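PDB 6P2K: fibronectin type III domain-containing protein from Simiduia agarivorans, which probably hydrolyses xyloglucan or related beta-glucans through this part of a longer protein, a family 74 glycoside hydrolase built on seven-bladed beta-propellers. Local coordinates for residues Trp680-Gly694 and Met705-Gly717. Residues are numbered along the deposited sequence; the frame is centred on the assembly and turned at random.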
loop_
_atom_site.group_PDB
_atom_site.type_symbol
_atom_site.label_atom_id
_atom_site.label_comp_id
_atom_site.label_asym_id
_atom_site.label_seq_id
_atom_site.Cartn_x
_atom_site.Cartn_y
_atom_site.Cartn_z
ATOM N N TRP B 680 38.788 -26.578 -40.568
ATOM C CA TRP B 680 39.866 -25.601 -40.613
ATOM C C TRP B 680 41.240 -26.188 -40.314
ATOM O O TRP B 680 42.234 -25.457 -40.385
ATOM C CB TRP B 680 39.583 -24.460 -39.627
ATOM C CG TRP B 680 39.133 -24.908 -38.263
ATOM C CD1 TRP B 680 37.846 -25.039 -37.830
ATOM C CD2 TRP B 680 39.967 -25.265 -37.150
ATOM N NE1 TRP B 680 37.825 -25.459 -36.520
ATOM C CE2 TRP B 680 39.114 -25.605 -36.080
ATOM C CE3 TRP B 680 41.351 -25.331 -36.956
ATOM C CZ2 TRP B 680 39.598 -26.006 -34.836
ATOM C CZ3 TRP B 680 41.829 -25.731 -35.719
ATOM C CH2 TRP B 680 40.954 -26.065 -34.675
ATOM N N TRP B 681 41.326 -27.481 -39.994
ATOM C CA TRP B 681 42.578 -28.021 -39.476
ATOM C C TRP B 681 43.704 -27.925 -40.496
ATOM O O TRP B 681 44.838 -27.573 -40.147
ATOM C CB TRP B 681 42.396 -29.470 -39.035
ATOM C CG TRP B 681 43.601 -29.969 -38.313
ATOM C CD1 TRP B 681 44.548 -30.825 -38.789
ATOM C CD2 TRP B 681 44.011 -29.608 -36.991
ATOM N NE1 TRP B 681 45.516 -31.035 -37.837
ATOM C CE2 TRP B 681 45.209 -30.297 -36.724
ATOM C CE3 TRP B 681 43.477 -28.773 -36.005
ATOM C CZ2 TRP B 681 45.882 -30.180 -35.510
ATOM C CZ3 TRP B 681 44.146 -28.658 -34.801
ATOM C CH2 TRP B 681 45.335 -29.357 -34.563
ATOM N N ASN B 682 43.420 -28.236 -41.760
ATOM C CA ASN B 682 44.486 -28.276 -42.752
ATOM C C ASN B 682 44.965 -26.888 -43.152
ATOM O O ASN B 682 46.079 -26.760 -43.673
ATOM C CB ASN B 682 44.022 -29.052 -43.983
ATOM C CG ASN B 682 44.028 -30.550 -43.756
ATOM O OD1 ASN B 682 44.967 -31.099 -43.176
ATOM N ND2 ASN B 682 42.975 -31.220 -44.208
ATOM N N SER B 683 44.165 -25.848 -42.911
ATOM C CA SER B 683 44.555 -24.490 -43.271
ATOM C C SER B 683 45.267 -23.772 -42.130
ATOM O O SER B 683 46.340 -23.195 -42.332
ATOM C CB SER B 683 43.330 -23.682 -43.712
ATOM O OG SER B 683 42.715 -24.258 -44.852
ATOM N N VAL B 684 44.692 -23.802 -40.927
ATOM C CA VAL B 684 45.191 -22.981 -39.830
ATOM C C VAL B 684 45.459 -23.822 -38.589
ATOM O O VAL B 684 45.763 -23.279 -37.520
ATOM C CB VAL B 684 44.203 -21.846 -39.510
ATOM C CG1 VAL B 684 44.155 -20.851 -40.655
ATOM C CG2 VAL B 684 42.823 -22.414 -39.239
ATOM N N GLY B 685 45.354 -25.146 -38.716
ATOM C CA GLY B 685 45.601 -26.007 -37.570
ATOM C C GLY B 685 47.001 -25.867 -37.005
ATOM O O GLY B 685 47.222 -26.103 -35.814
ATOM N N ASN B 686 47.962 -25.474 -37.845
ATOM C CA ASN B 686 49.328 -25.255 -37.386
ATOM C C ASN B 686 49.444 -24.060 -36.449
ATOM O O ASN B 686 50.456 -23.937 -35.750
ATOM C CB ASN B 686 50.247 -25.063 -38.587
ATOM C CG ASN B 686 49.674 -24.099 -39.598
ATOM O OD1 ASN B 686 48.877 -24.484 -40.453
ATOM N ND2 ASN B 686 50.064 -22.835 -39.498
ATOM N N ARG B 687 48.444 -23.178 -36.421
ATOM C CA ARG B 687 48.435 -22.056 -35.491
ATOM C C ARG B 687 47.640 -22.327 -34.222
ATOM O O ARG B 687 47.784 -21.577 -33.252
ATOM C CB ARG B 687 47.851 -20.801 -36.153
ATOM C CG ARG B 687 48.080 -20.675 -37.643
ATOM C CD ARG B 687 47.840 -19.239 -38.065
ATOM N NE ARG B 687 48.009 -19.035 -39.499
ATOM C CZ ARG B 687 48.571 -17.956 -40.032
ATOM N NH1 ARG B 687 49.026 -16.987 -39.247
ATOM N NH2 ARG B 687 48.687 -17.847 -41.348
ATOM N N PHE B 688 46.809 -23.367 -34.209
ATOM C CA PHE B 688 45.890 -23.576 -33.101
ATOM C C PHE B 688 46.645 -23.898 -31.820
ATOM O O PHE B 688 47.501 -24.784 -31.795
ATOM C CB PHE B 688 44.909 -24.702 -33.420
ATOM C CG PHE B 688 43.935 -24.982 -32.308
ATOM C CD1 PHE B 688 42.849 -24.150 -32.098
ATOM C CD2 PHE B 688 44.110 -26.070 -31.469
ATOM C CE1 PHE B 688 41.951 -24.402 -31.073
ATOM C CE2 PHE B 688 43.220 -26.326 -30.444
ATOM C CZ PHE B 688 42.139 -25.491 -30.246
ATOM N N LYS B 689 46.315 -23.176 -30.753
ATOM C CA LYS B 689 46.833 -23.441 -29.421
ATOM C C LYS B 689 45.720 -24.026 -28.563
ATOM O O LYS B 689 44.577 -23.560 -28.612
ATOM C CB LYS B 689 47.391 -22.166 -28.782
ATOM C CG LYS B 689 48.397 -21.435 -29.667
ATOM C CD LYS B 689 48.951 -20.193 -28.986
ATOM C CE LYS B 689 47.877 -19.133 -28.790
ATOM N NZ LYS B 689 47.445 -18.534 -30.086
ATOM N N PHE B 690 46.051 -25.059 -27.790
ATOM C CA PHE B 690 45.063 -25.742 -26.956
ATOM C C PHE B 690 44.885 -24.956 -25.662
ATOM O O PHE B 690 45.396 -25.311 -24.597
ATOM C CB PHE B 690 45.480 -27.182 -26.693
ATOM C CG PHE B 690 45.128 -28.123 -27.808
ATOM C CD1 PHE B 690 45.976 -28.282 -28.891
ATOM C CD2 PHE B 690 43.943 -28.838 -27.780
ATOM C CE1 PHE B 690 45.656 -29.144 -29.924
ATOM C CE2 PHE B 690 43.614 -29.703 -28.809
ATOM C CZ PHE B 690 44.471 -29.854 -29.883
ATOM N N THR B 691 44.143 -23.853 -25.772
ATOM C CA THR B 691 43.773 -23.053 -24.612
ATOM C C THR B 691 42.257 -23.041 -24.461
ATOM O O THR B 691 41.565 -23.905 -25.010
ATOM C CB THR B 691 44.299 -21.620 -24.738
ATOM O OG1 THR B 691 43.827 -21.039 -25.960
ATOM C CG2 THR B 691 45.814 -21.607 -24.742
ATOM N N GLY B 692 41.735 -22.057 -23.736
ATOM C CA GLY B 692 40.298 -21.912 -23.590
ATOM C C GLY B 692 39.960 -20.532 -23.070
ATOM O O GLY B 692 40.831 -19.775 -22.634
ATOM N N LYS B 693 38.672 -20.204 -23.146
ATOM C CA LYS B 693 38.137 -18.976 -22.584
ATOM C C LYS B 693 37.455 -19.227 -21.249
ATOM O O LYS B 693 36.827 -18.313 -20.699
ATOM C CB LYS B 693 37.154 -18.327 -23.558
ATOM C CG LYS B 693 37.792 -17.331 -24.507
ATOM C CD LYS B 693 38.230 -16.074 -23.769
ATOM C CE LYS B 693 37.838 -14.821 -24.532
ATOM N NZ LYS B 693 37.986 -13.593 -23.695
ATOM N N GLY B 694 37.578 -20.448 -20.722
ATOM C CA GLY B 694 36.813 -20.885 -19.579
ATOM C C GLY B 694 35.866 -22.010 -19.962
ATOM O O GLY B 694 36.136 -22.789 -20.884
ATOM N N MET B 705 34.743 -29.542 -20.312
ATOM C CA MET B 705 35.704 -28.515 -20.694
ATOM C C MET B 705 35.602 -28.300 -22.198
ATOM O O MET B 705 35.011 -29.108 -22.921
ATOM C CB MET B 705 37.132 -28.897 -20.284
ATOM C CG MET B 705 37.673 -30.150 -20.961
ATOM S SD MET B 705 38.469 -29.814 -22.549
ATOM C CE MET B 705 39.787 -28.713 -22.044
ATOM N N SER B 706 36.200 -27.205 -22.667
ATOM C CA SER B 706 36.150 -26.855 -24.082
ATOM C C SER B 706 37.471 -26.231 -24.505
ATOM O O SER B 706 37.915 -25.249 -23.902
ATOM C CB SER B 706 34.989 -25.895 -24.366
ATOM O OG SER B 706 35.162 -25.232 -25.605
ATOM N N TYR B 707 38.086 -26.796 -25.545
ATOM C CA TYR B 707 39.343 -26.285 -26.087
ATOM C C TYR B 707 39.046 -25.249 -27.164
ATOM O O TYR B 707 38.331 -25.537 -28.130
ATOM C CB TYR B 707 40.187 -27.422 -26.658
ATOM C CG TYR B 707 41.127 -28.058 -25.659
ATOM C CD1 TYR B 707 42.070 -27.296 -24.982
ATOM C CD2 TYR B 707 41.076 -29.423 -25.398
ATOM C CE1 TYR B 707 42.935 -27.870 -24.071
ATOM C CE2 TYR B 707 41.937 -30.008 -24.488
ATOM C CZ TYR B 707 42.864 -29.226 -23.826
ATOM O OH TYR B 707 43.722 -29.804 -22.918
ATOM N N TYR B 708 39.611 -24.052 -27.009
ATOM C CA TYR B 708 39.248 -22.925 -27.859
ATOM C C TYR B 708 40.382 -21.910 -27.857
ATOM O O TYR B 708 40.887 -21.547 -26.790
ATOM C CB TYR B 708 37.944 -22.293 -27.358
ATOM C CG TYR B 708 37.559 -20.998 -28.028
ATOM C CD1 TYR B 708 36.982 -20.992 -29.292
ATOM C CD2 TYR B 708 37.752 -19.782 -27.388
ATOM C CE1 TYR B 708 36.617 -19.805 -29.902
ATOM C CE2 TYR B 708 37.389 -18.593 -27.990
ATOM C CZ TYR B 708 36.825 -18.609 -29.245
ATOM O OH TYR B 708 36.469 -17.423 -29.847
ATOM N N ASP B 709 40.778 -21.454 -29.046
ATOM C CA ASP B 709 41.848 -20.469 -29.207
ATOM C C ASP B 709 41.212 -19.148 -29.632
ATOM O O ASP B 709 40.860 -18.963 -30.801
ATOM C CB ASP B 709 42.888 -20.943 -30.220
ATOM C CG ASP B 709 44.156 -20.099 -30.205
ATOM O OD1 ASP B 709 44.111 -18.940 -29.736
ATOM O OD2 ASP B 709 45.206 -20.596 -30.669
ATOM N N HIS B 710 41.080 -18.227 -28.675
ATOM C CA HIS B 710 40.434 -16.948 -28.938
ATOM C C HIS B 710 41.209 -16.089 -29.929
ATOM O O HIS B 710 40.637 -15.152 -30.495
ATOM C CB HIS B 710 40.250 -16.181 -27.628
ATOM C CG HIS B 710 41.497 -15.505 -27.143
ATOM N ND1 HIS B 710 42.446 -16.153 -26.381
ATOM C CD2 HIS B 710 41.951 -14.241 -27.315
ATOM C CE1 HIS B 710 43.431 -15.316 -26.104
ATOM N NE2 HIS B 710 43.155 -14.149 -26.659
ATOM N N ASP B 711 42.496 -16.373 -30.141
ATOM C CA ASP B 711 43.279 -15.580 -31.083
ATOM C C ASP B 711 42.789 -15.756 -32.513
ATOM O O ASP B 711 42.957 -14.854 -33.341
ATOM C CB ASP B 711 44.758 -15.949 -30.988
ATOM C CG ASP B 711 45.425 -15.362 -29.765
ATOM O OD1 ASP B 711 45.074 -14.225 -29.385
ATOM O OD2 ASP B 711 46.302 -16.037 -29.187
ATOM N N TYR B 712 42.183 -16.901 -32.820
ATOM C CA TYR B 712 41.659 -17.153 -34.151
ATOM C C TYR B 712 40.193 -17.561 -34.154
ATOM O O TYR B 712 39.664 -17.890 -35.221
ATOM C CB TYR B 712 42.492 -18.238 -34.856
ATOM C CG TYR B 712 43.986 -18.047 -34.718
ATOM C CD1 TYR B 712 44.643 -17.033 -35.402
ATOM C CD2 TYR B 712 44.739 -18.880 -33.901
ATOM C CE1 TYR B 712 46.010 -16.851 -35.280
ATOM C CE2 TYR B 712 46.105 -18.709 -33.769
ATOM C CZ TYR B 712 46.737 -17.692 -34.461
ATOM O OH TYR B 712 48.098 -17.516 -34.336
ATOM N N GLN B 713 39.524 -17.545 -32.996
ATOM C CA GLN B 713 38.117 -17.942 -32.881
ATOM C C GLN B 713 37.903 -19.373 -33.366
ATOM O O GLN B 713 36.923 -19.681 -34.045
ATOM C CB GLN B 713 37.199 -16.973 -33.629
ATOM C CG GLN B 713 37.302 -15.537 -33.162
ATOM C CD GLN B 713 36.694 -14.564 -34.151
ATOM O OE1 GLN B 713 36.898 -13.354 -34.053
ATOM N NE2 GLN B 713 35.943 -15.090 -35.116
ATOM N N LEU B 714 38.832 -20.255 -33.016
ATOM C CA LEU B 714 38.767 -21.659 -33.390
ATOM C C LEU B 714 38.432 -22.490 -32.161
ATOM O O LEU B 714 39.119 -22.401 -31.138
ATOM C CB LEU B 714 40.087 -22.122 -34.007
ATOM C CG LEU B 714 40.477 -21.398 -35.297
ATOM C CD1 LEU B 714 41.910 -21.721 -35.689
ATOM C CD2 LEU B 714 39.514 -21.767 -36.417
ATOM N N GLY B 715 37.368 -23.281 -32.261
ATOM C CA GLY B 715 37.004 -24.194 -31.196
ATOM C C GLY B 715 37.276 -25.631 -31.583
ATOM O O GLY B 715 36.732 -26.122 -32.577
ATOM N N TYR B 716 38.128 -26.317 -30.818
ATOM C CA TYR B 716 38.443 -27.702 -31.152
ATOM C C TYR B 716 37.266 -28.618 -30.848
ATOM O O TYR B 716 36.878 -29.444 -31.681
ATOM C CB TYR B 716 39.692 -28.171 -30.402
ATOM C CG TYR B 716 40.234 -29.454 -30.980
ATOM C CD1 TYR B 716 39.695 -30.684 -30.623
ATOM C CD2 TYR B 716 41.259 -29.435 -31.916
ATOM C CE1 TYR B 716 40.171 -31.860 -31.172
ATOM C CE2 TYR B 716 41.743 -30.608 -32.468
ATOM C CZ TYR B 716 41.195 -31.816 -32.093
ATOM O OH TYR B 716 41.672 -32.985 -32.638
ATOM N N GLY B 717 36.694 -28.496 -29.654
ATOM C CA GLY B 717 35.595 -29.359 -29.272
ATOM C C GLY B 717 35.232 -29.273 -27.806
ATOM O O GLY B 717 35.996 -28.743 -26.992
HETATM O O HOH W 1 35.336 -25.144 -34.855
HETATM O O HOH W 2 49.372 -19.163 -32.434
HETATM O O HOH W 3 49.692 -16.977 -36.510
HETATM O O HOH W 4 36.815 -25.381 -20.671
#
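K689 holds the carboxylate of D709 from two directions. Its backbone N donates to D709 OD2 at 2.8 Å, arriving on the anti side but 23° out of the carboxylate plane. The lysine chain folds back through bends at chi3 and chi4, bringing NZ to the syn lone pair of the same OD2 (3.1 Å) and to the anti lone pair of D711 OD2 (2.9 Å). D709 OD1 accepts from D711 N, closing an Asx turn. With an alanine for D709, K689 N is likely to lose its acceptor and D711 N the OD1 that closes the turn, leaving NZ with D711 alone of the two aspartates. Further along, Y708 N donates almost straight (173°) to T691 O, and T691 OG1 turns back to Y708 O at 3.1 Å.

Strands 702-709 and 714-723, joined by the short loop 710-713 with a G1 bulge, belong to a four-stranded antiparallel sheet, a blade of the beta-propeller fold; residues 680-694 run over this hairpin.

Aromatic packing fills the space between. F690 is edge-to-face on Y707, its CD2 over the ring centre and 3.6 Å from Y707 CG, while M705 CE lies over the opposite face. F690 CZ also lies over a face of Y716, whose edge is directed at W681 in an offset edge-to-face pair (planes at 89°). F688 CZ abuts Y716 CB at 3.6 Å. L714 splits its methyls: CD2 sits over the five-membered ring of W680 in a CH-pi contact, and CD1 meets V684 CG2 at 3.7 Å. One water links W680 NE1 to G715 O.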